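Local coordinates for putative protein (Aquifex aeolicus, PDB 1T6T) that is of unknown function but carries a Toprim domain of the RNase M5-like type and probably acts on nucleic acid with the help of metal ions, at residues B[13-18]-B[33-38]; B[67-72]-B[80-85]. All blocks are in the same frame, centred on the assembly; numbering follows the deposited sequence.

Contact 1: residues B[13-18]-B[33-38]; sequences KELKKA and KALSKF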
ATOM      1  N   LYS B  13      22.828 -10.881   4.139  1.00 19.31           N
ATOM      2  CA  LYS B  13      23.524 -11.297   5.349  1.00 20.73           C
ATOM      3  C   LYS B  13      23.635 -10.124   6.320  1.00 18.75           C
ATOM      4  O   LYS B  13      23.423 -10.275   7.524  1.00 17.89           O
ATOM      5  CB  LYS B  13      24.923 -11.811   5.002  1.00 24.52           C
ATOM      6  CG  LYS B  13      25.742 -12.236   6.213  1.00 30.07           C
ATOM      7  CD  LYS B  13      27.122 -12.738   5.810  1.00 35.35           C
ATOM      8  CE  LYS B  13      27.033 -14.019   4.992  1.00 38.33           C
ATOM      9  NZ  LYS B  13      28.382 -14.510   4.576  1.00 41.48           N
ATOM     10  N   GLU B  14      23.969  -8.955   5.788  1.00 16.71           N
ATOM     11  CA  GLU B  14      24.111  -7.756   6.601  1.00 17.61           C
ATOM     12  C   GLU B  14      22.753  -7.329   7.160  1.00 15.43           C
ATOM     13  O   GLU B  14      22.647  -6.898   8.306  1.00 14.19           O
ATOM     14  CB  GLU B  14      24.706  -6.629   5.760  1.00 20.03           C
ATOM     15  CG  GLU B  14      25.708  -5.776   6.504  1.00 30.41           C
ATOM     16  CD  GLU B  14      26.865  -6.595   7.053  1.00 33.09           C
ATOM     17  OE1 GLU B  14      27.587  -7.226   6.251  1.00 36.85           O
ATOM     18  OE2 GLU B  14      27.048  -6.610   8.288  1.00 35.21           O
ATOM     19  N   LEU B  15      21.715  -7.451   6.342  1.00 15.65           N
ATOM     20  CA  LEU B  15      20.374  -7.085   6.771  1.00 14.27           C
ATOM     21  C   LEU B  15      19.922  -7.995   7.906  1.00 14.33           C
ATOM     22  O   LEU B  15      19.360  -7.524   8.892  1.00 13.98           O
ATOM     23  CB  LEU B  15      19.392  -7.182   5.601  1.00 13.73           C
ATOM     24  CG  LEU B  15      17.935  -6.805   5.911  1.00 12.15           C
ATOM     25  CD1 LEU B  15      17.867  -5.380   6.473  1.00 12.18           C
ATOM     26  CD2 LEU B  15      17.099  -6.929   4.638  1.00 13.15           C
ATOM     27  N   LYS B  16      20.176  -9.297   7.777  1.00 15.12           N
ATOM     28  CA  LYS B  16      19.773 -10.233   8.821  1.00 14.70           C
ATOM     29  C   LYS B  16      20.441  -9.877  10.142  1.00 15.98           C
ATOM     30  O   LYS B  16      19.798  -9.879  11.191  1.00 14.25           O
ATOM     31  CB  LYS B  16      20.124 -11.680   8.443  1.00 17.43           C
ATOM     32  CG  LYS B  16      19.574 -12.691   9.447  1.00 18.17           C
ATOM     33  CD  LYS B  16      19.769 -14.136   9.013  1.00 23.83           C
ATOM     34  CE  LYS B  16      21.205 -14.581   9.176  1.00 27.69           C
ATOM     35  NZ  LYS B  16      21.343 -16.043   8.916  1.00 31.78           N
ATOM     36  N   LYS B  17      21.733  -9.566  10.088  1.00 16.77           N
ATOM     37  CA  LYS B  17      22.468  -9.201  11.292  1.00 16.92           C
ATOM     38  C   LYS B  17      21.852  -7.949  11.903  1.00 14.85           C
ATOM     39  O   LYS B  17      21.624  -7.880  13.109  1.00 13.76           O
ATOM     40  CB  LYS B  17      23.940  -8.928  10.961  1.00 21.21           C
ATOM     41  CG  LYS B  17      24.671 -10.108  10.354  1.00 29.18           C
ATOM     42  CD  LYS B  17      26.150  -9.805  10.139  1.00 33.43           C
ATOM     43  CE  LYS B  17      26.847 -10.952   9.418  1.00 35.95           C
ATOM     44  NZ  LYS B  17      26.660 -12.249  10.126  1.00 37.52           N
ATOM     45  N   ALA B  18      21.579  -6.962  11.058  1.00 15.06           N
ATOM     46  CA  ALA B  18      21.002  -5.699  11.506  1.00 13.27           C
ATOM     47  C   ALA B  18      19.603  -5.868  12.088  1.00 12.84           C
ATOM     48  O   ALA B  18      19.198  -5.099  12.961  1.00 13.56           O
ATOM     49  CB  ALA B  18      20.965  -4.707  10.348  1.00 13.31           C
ATOM     50  N   LYS B  33       7.143 -12.136   3.617  1.00 16.43           N
ATOM     51  CA  LYS B  33       7.355 -13.554   3.343  1.00 17.60           C
ATOM     52  C   LYS B  33       8.680 -13.789   2.626  1.00 16.21           C
ATOM     53  O   LYS B  33       9.393 -14.749   2.919  1.00 16.05           O
ATOM     54  CB  LYS B  33       6.199 -14.116   2.509  1.00 20.70           C
ATOM     55  CG  LYS B  33       4.925 -14.313   3.311  1.00 28.98           C
ATOM     56  CD  LYS B  33       3.805 -14.900   2.468  1.00 35.00           C
ATOM     57  CE  LYS B  33       2.658 -15.382   3.351  1.00 37.95           C
ATOM     58  NZ  LYS B  33       2.158 -14.313   4.260  1.00 40.32           N
ATOM     59  N   ALA B  34       9.007 -12.908   1.689  1.00 15.46           N
ATOM     60  CA  ALA B  34      10.251 -13.019   0.939  1.00 16.07           C
ATOM     61  C   ALA B  34      11.450 -12.938   1.885  1.00 16.10           C
ATOM     62  O   ALA B  34      12.425 -13.680   1.739  1.00 15.29           O
ATOM     63  CB  ALA B  34      10.331 -11.914  -0.110  1.00 16.38           C
ATOM     64  N   LEU B  35      11.377 -12.031   2.856  1.00 13.92           N
ATOM     65  CA  LEU B  35      12.459 -11.875   3.824  1.00 13.55           C
ATOM     66  C   LEU B  35      12.545 -13.076   4.758  1.00 14.28           C
ATOM     67  O   LEU B  35      13.634 -13.483   5.168  1.00 15.92           O
ATOM     68  CB  LEU B  35      12.252 -10.599   4.646  1.00 11.24           C
ATOM     69  CG  LEU B  35      12.472  -9.304   3.857  1.00 12.23           C
ATOM     70  CD1 LEU B  35      11.967  -8.105   4.655  1.00 13.54           C
ATOM     71  CD2 LEU B  35      13.956  -9.166   3.528  1.00 12.78           C
ATOM     72  N   SER B  36      11.389 -13.640   5.091  1.00 14.29           N
ATOM     73  CA  SER B  36      11.324 -14.786   5.984  1.00 17.80           C
ATOM     74  C   SER B  36      12.101 -15.975   5.418  1.00 18.38           C
ATOM     75  O   SER B  36      12.681 -16.760   6.165  1.00 20.55           O
ATOM     76  CB  SER B  36       9.862 -15.181   6.215  1.00 18.21           C
ATOM     77  OG  SER B  36       9.767 -16.257   7.133  1.00 24.58           O
ATOM     78  N   LYS B  37      12.116 -16.102   4.095  1.00 20.24           N
ATOM     79  CA  LYS B  37      12.831 -17.199   3.449  1.00 21.94           C
ATOM     80  C   LYS B  37      14.329 -17.149   3.725  1.00 21.47           C
ATOM     81  O   LYS B  37      15.012 -18.171   3.661  1.00 20.45           O
ATOM     82  CB  LYS B  37      12.580 -17.174   1.942  1.00 26.27           C
ATOM     83  CG  LYS B  37      11.131 -17.445   1.570  1.00 31.34           C
ATOM     84  CD  LYS B  37      10.953 -17.566   0.066  1.00 37.27           C
ATOM     85  CE  LYS B  37       9.512 -17.898  -0.281  1.00 39.36           C
ATOM     86  NZ  LYS B  37       9.064 -19.145   0.395  1.00 42.87           N
ATOM     87  N   PHE B  38      14.834 -15.957   4.030  1.00 18.73           N
ATOM     88  CA  PHE B  38      16.249 -15.770   4.325  1.00 18.04           C
ATOM     89  C   PHE B  38      16.464 -15.676   5.833  1.00 15.82           C
ATOM     90  O   PHE B  38      17.498 -15.205   6.295  1.00 15.69           O
ATOM     91  CB  PHE B  38      16.763 -14.503   3.638  1.00 18.50           C
ATOM     92  CG  PHE B  38      16.781 -14.600   2.141  1.00 19.86           C
ATOM     93  CD1 PHE B  38      17.816 -15.261   1.487  1.00 22.24           C
ATOM     94  CD2 PHE B  38      15.745 -14.059   1.384  1.00 21.33           C
ATOM     95  CE1 PHE B  38      17.821 -15.385   0.098  1.00 23.45           C
ATOM     96  CE2 PHE B  38      15.738 -14.177  -0.005  1.00 22.94           C
ATOM     97  CZ  PHE B  38      16.779 -14.843  -0.649  1.00 23.67           C
TER
HETATM   98  O   HOH W   1      20.105 -15.888   5.769  1.00 37.14           O
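Leu15 and Leu35 meet through one methyl each, CD2 against CD2 at 4.0 Å, and their side chains cross at about a right angle. The two leucines reach this point differently. In Leu15 the first bond of the side chain already heads for the facing helix, with CG turned opposite the backbone N (chi1 -179°). Leu35 starts obliquely to its partner and is brought in by its outer branch, CG lying beside its own N (chi1 -71°), so that only the end of the chain closes the gap. Both residues are buried, and the junction is purely apolar.

A second, more polar touch lies toward the partly exposed side. Lys16 runs alongside the last residue of the other segment, its methylene CD 3.7 Å from Phe38 O. A bend at chi3 (75°) then carries the ammonium group toward a water, which donates a 2.7 Å hydrogen bond to Phe38 O and accepts a weak one from Lys16 NZ at 3.4 Å. No direct hydrogen bond forms between the ammonium group and the carbonyl; the water bridges them, weakly on the lysine side. Phe38 offers its main chain here: its CB points at the helix of Lys16, 6.2 Å from Lys16 CD, and the ring leads away from there. The turn bearing this carbonyl is held by a backbone bond from Phe38 N to Leu35 O of 3.0 Å.

With 98 Å² buried in all, helices 8-18 and 29-36 meet sparingly and share a floor instead: both leucines rest on Ile24 of strand 23-26, while Leu15 also reaches Ile66 and Phe97. Helices laid side by side over one face of a parallel sheet in this way are characteristic of the Rossmann-like alpha/beta Toprim fold.

Contact 2: residues B[67-72]-B[80-85]; sequences LLFDLD and QKMKEL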
ATOM      1  N   LEU B  67      13.993   1.087   6.984  1.00 12.21           N
ATOM      2  CA  LEU B  67      12.938   1.258   5.986  1.00 12.74           C
ATOM      3  C   LEU B  67      13.290   0.486   4.723  1.00 13.66           C
ATOM      4  O   LEU B  67      14.361   0.683   4.147  1.00 14.90           O
ATOM      5  CB  LEU B  67      12.753   2.741   5.646  1.00 14.08           C
ATOM      6  CG  LEU B  67      12.357   3.657   6.803  1.00 15.63           C
ATOM      7  CD1 LEU B  67      12.123   5.060   6.271  1.00 17.47           C
ATOM      8  CD2 LEU B  67      11.098   3.123   7.485  1.00 16.49           C
ATOM      9  N   LEU B  68      12.400  -0.408   4.308  1.00 13.32           N
ATOM     10  CA  LEU B  68      12.634  -1.205   3.108  1.00 14.13           C
ATOM     11  C   LEU B  68      11.443  -1.225   2.171  1.00 14.94           C
ATOM     12  O   LEU B  68      10.912  -2.286   1.863  1.00 16.63           O
ATOM     13  CB  LEU B  68      12.986  -2.650   3.458  1.00 16.31           C
ATOM     14  CG  LEU B  68      14.450  -3.075   3.536  1.00 23.21           C
ATOM     15  CD1 LEU B  68      14.504  -4.599   3.516  1.00 22.03           C
ATOM     16  CD2 LEU B  68      15.240  -2.505   2.358  1.00 21.24           C
ATOM     17  N   PHE B  69      11.022  -0.053   1.719  1.00 15.58           N
ATOM     18  CA  PHE B  69       9.905   0.027   0.792  1.00 16.32           C
ATOM     19  C   PHE B  69      10.445  -0.065  -0.627  1.00 16.73           C
ATOM     20  O   PHE B  69      11.621   0.216  -0.870  1.00 15.61           O
ATOM     21  CB  PHE B  69       9.150   1.331   1.018  1.00 16.18           C
ATOM     22  CG  PHE B  69       8.533   1.418   2.373  1.00 16.34           C
ATOM     23  CD1 PHE B  69       7.434   0.628   2.698  1.00 15.73           C
ATOM     24  CD2 PHE B  69       9.084   2.237   3.351  1.00 15.76           C
ATOM     25  CE1 PHE B  69       6.897   0.649   3.981  1.00 18.05           C
ATOM     26  CE2 PHE B  69       8.552   2.265   4.638  1.00 17.52           C
ATOM     27  CZ  PHE B  69       7.459   1.471   4.954  1.00 16.92           C
ATOM     28  N   ASP B  70       9.595  -0.478  -1.562  1.00 16.01           N
ATOM     29  CA  ASP B  70      10.018  -0.616  -2.947  1.00 17.10           C
ATOM     30  C   ASP B  70      10.584   0.685  -3.495  1.00 16.91           C
ATOM     31  O   ASP B  70      10.309   1.761  -2.973  1.00 17.19           O
ATOM     32  CB  ASP B  70       8.856  -1.100  -3.816  1.00 18.72           C
ATOM     33  CG  ASP B  70       8.339  -2.463  -3.382  1.00 20.84           C
ATOM     34  OD1 ASP B  70       9.100  -3.210  -2.733  1.00 23.57           O
ATOM     35  OD2 ASP B  70       7.178  -2.790  -3.698  1.00 28.81           O
ATOM     36  N   LEU B  71      11.381   0.568  -4.551  1.00 16.95           N
ATOM     37  CA  LEU B  71      12.025   1.721  -5.157  1.00 18.83           C
ATOM     38  C   LEU B  71      11.220   2.389  -6.263  1.00 21.30           C
ATOM     39  O   LEU B  71      11.768   3.149  -7.052  1.00 25.04           O
ATOM     40  CB  LEU B  71      13.407   1.325  -5.689  1.00 18.99           C
ATOM     41  CG  LEU B  71      14.422   0.905  -4.620  1.00 21.04           C
ATOM     42  CD1 LEU B  71      15.719   0.477  -5.275  1.00 22.92           C
ATOM     43  CD2 LEU B  71      14.671   2.064  -3.669  1.00 22.18           C
ATOM     44  N   ASP B  72       9.924   2.111  -6.318  1.00 22.27           N
ATOM     45  CA  ASP B  72       9.074   2.729  -7.327  1.00 25.21           C
ATOM     46  C   ASP B  72       8.406   3.954  -6.701  1.00 25.36           C
ATOM     47  O   ASP B  72       8.620   4.248  -5.524  1.00 23.27           O
ATOM     48  CB  ASP B  72       8.034   1.722  -7.838  1.00 26.66           C
ATOM     49  CG  ASP B  72       7.074   1.262  -6.763  1.00 28.99           C
ATOM     50  OD1 ASP B  72       7.408   1.361  -5.566  1.00 28.44           O
ATOM     51  OD2 ASP B  72       5.977   0.782  -7.122  1.00 34.41           O
ATOM     52  N   GLN B  80       9.002   8.129   2.377  1.00 14.18           N
ATOM     53  CA  GLN B  80       9.094   9.496   2.879  1.00 15.35           C
ATOM     54  C   GLN B  80       8.129   9.756   4.022  1.00 15.41           C
ATOM     55  O   GLN B  80       8.486  10.391   5.017  1.00 14.52           O
ATOM     56  CB  GLN B  80       8.838  10.498   1.752  1.00 17.32           C
ATOM     57  CG  GLN B  80       9.918  10.494   0.687  1.00 24.35           C
ATOM     58  CD  GLN B  80      11.314  10.573   1.286  1.00 26.92           C
ATOM     59  OE1 GLN B  80      11.623  11.485   2.057  1.00 26.88           O
ATOM     60  NE2 GLN B  80      12.162   9.608   0.938  1.00 28.08           N
ATOM     61  N   LYS B  81       6.903   9.267   3.873  1.00 14.22           N
ATOM     62  CA  LYS B  81       5.877   9.438   4.894  1.00 15.29           C
ATOM     63  C   LYS B  81       6.303   8.791   6.211  1.00 14.48           C
ATOM     64  O   LYS B  81       6.223   9.406   7.275  1.00 13.76           O
ATOM     65  CB  LYS B  81       4.569   8.805   4.417  1.00 17.83           C
ATOM     66  CG  LYS B  81       3.449   8.801   5.444  1.00 22.68           C
ATOM     67  CD  LYS B  81       2.990  10.211   5.753  1.00 28.85           C
ATOM     68  CE  LYS B  81       1.671  10.210   6.499  1.00 32.11           C
ATOM     69  NZ  LYS B  81       1.157  11.598   6.686  1.00 35.42           N
HETATM   70  N   MSE B  82       6.752   7.543   6.137  1.00 13.11           N
HETATM   71  CA  MSE B  82       7.164   6.836   7.342  1.00 13.66           C
HETATM   72  C   MSE B  82       8.460   7.401   7.918  1.00 12.18           C
HETATM   73  O   MSE B  82       8.646   7.412   9.127  1.00 12.33           O
HETATM   74  CB  MSE B  82       7.304   5.340   7.058  1.00 13.74           C
HETATM   75  CG  MSE B  82       5.992   4.677   6.653  1.00 19.08           C
HETATM   76 SE   MSE B  82       4.605   4.930   7.989  1.00 27.54          SE
HETATM   77  CE  MSE B  82       5.631   4.275   9.514  1.00 15.35           C
ATOM     78  N   LYS B  83       9.352   7.878   7.055  1.00 13.19           N
ATOM     79  CA  LYS B  83      10.600   8.462   7.537  1.00 12.95           C
ATOM     80  C   LYS B  83      10.266   9.675   8.408  1.00 15.20           C
ATOM     81  O   LYS B  83      10.771   9.819   9.521  1.00 14.12           O
ATOM     82  CB  LYS B  83      11.469   8.897   6.356  1.00 15.80           C
ATOM     83  CG  LYS B  83      12.776   9.551   6.751  1.00 17.94           C
ATOM     84  CD  LYS B  83      13.535   9.986   5.510  1.00 20.41           C
ATOM     85  CE  LYS B  83      14.823  10.696   5.871  1.00 22.36           C
ATOM     86  NZ  LYS B  83      15.581  11.055   4.640  1.00 22.49           N
ATOM     87  N   GLU B  84       9.398  10.540   7.897  1.00 11.96           N
ATOM     88  CA  GLU B  84       8.992  11.736   8.625  1.00 14.69           C
ATOM     89  C   GLU B  84       8.259  11.382   9.920  1.00 13.45           C
ATOM     90  O   GLU B  84       8.546  11.944  10.975  1.00 12.51           O
ATOM     91  CB  GLU B  84       8.103  12.608   7.729  1.00 17.69           C
ATOM     92  CG  GLU B  84       7.584  13.891   8.376  1.00 24.29           C
ATOM     93  CD  GLU B  84       8.679  14.741   9.004  1.00 29.92           C
ATOM     94  OE1 GLU B  84       9.792  14.820   8.431  1.00 30.90           O
ATOM     95  OE2 GLU B  84       8.416  15.344  10.069  1.00 32.64           O
ATOM     96  N   LEU B  85       7.321  10.443   9.844  1.00 10.90           N
ATOM     97  CA  LEU B  85       6.566  10.043  11.022  1.00 10.57           C
ATOM     98  C   LEU B  85       7.449   9.439  12.107  1.00 11.27           C
ATOM     99  O   LEU B  85       7.408   9.869  13.260  1.00 10.88           O
ATOM    100  CB  LEU B  85       5.471   9.034  10.656  1.00 11.57           C
ATOM    101  CG  LEU B  85       4.682   8.488  11.856  1.00 12.57           C
ATOM    102  CD1 LEU B  85       4.026   9.638  12.615  1.00 12.25           C
ATOM    103  CD2 LEU B  85       3.635   7.495  11.380  1.00 14.43           C
TER
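The Phe69 ring is the flat group of this contact, and Met82, a selenomethionine, meets it with its methylenes. CG comes within 3.9 Å of Phe69 CZ and 4.1 Å of Phe69 CE2, an oblique approach to the outer end of the ring, and the two side chains cross at about a right angle. Ile78 and Asn79 of the same helix, Leu25 of strand 23-26 and Glu27 of a loop also touch the ring. The selenium is not the atom in contact: bends at chi2 (-57°) and chi3 (-53°) fold the end of Met82 away, and SE stays 5.4 Å from Phe69 CZ. Tyr51 of helix 51-58 touches Met82 as well.

Leu67 supplies the second part of the interface. Its CD1 lies against the helix backbone at Lys83, 3.9 Å from CA and equally far from CB, while CD2 makes a looser approach of 4.4 Å to Met82 CB. Lys83 contributes only the root of its chain, which crosses Leu67 at about a right angle; with CG opposite the backbone N (chi1 178°) the extended remainder leads off to a salt bridge between NZ and Glu95. No hydrogen bond joins the segments.

Leu67 and Phe69 alternate with Leu68, whose side chain touches Ile24 and Val26 of the neighbouring strand 23-26. Asp70, Leu71 and Asp72, which follow, form an Asp-Leu-Asp sequence consistent with the DxD motif of Toprim domains; Asp70 accepts a hydrogen bond from Ile109 N at OD1, and its OD2 is hydrogen-bonded to His108 ND1, while Asp72 caps helix 73-88 through Gly75 N. The contact accordingly packs the end of strand 64-67 and its exit loop on the middle of helix 73-88, beside strand 23-26 and next to helix 51-58.

How the contacts relate
From the N terminus, helix 8-18 leads through strand 23-26 into helix 29-36, and contact 1 closes this 14-residue excursion. Contact 2 comes later and closes a shorter one, with seven helical residues, 73-79, between its segments. The two are in series, neither enclosing nor crossing the other. Their centres lie 18 Å apart, on opposite sides of the chain's centre, and the parallel sheet runs between them: Ile24 serves contact 1 and Leu25 contact 2. Leu68, between Leu67 and Phe69 of contact 2, turns to the face of contact 1, where its CD1 packs 3.7 Å from Leu15 CD2 and brings the two contacts into touch.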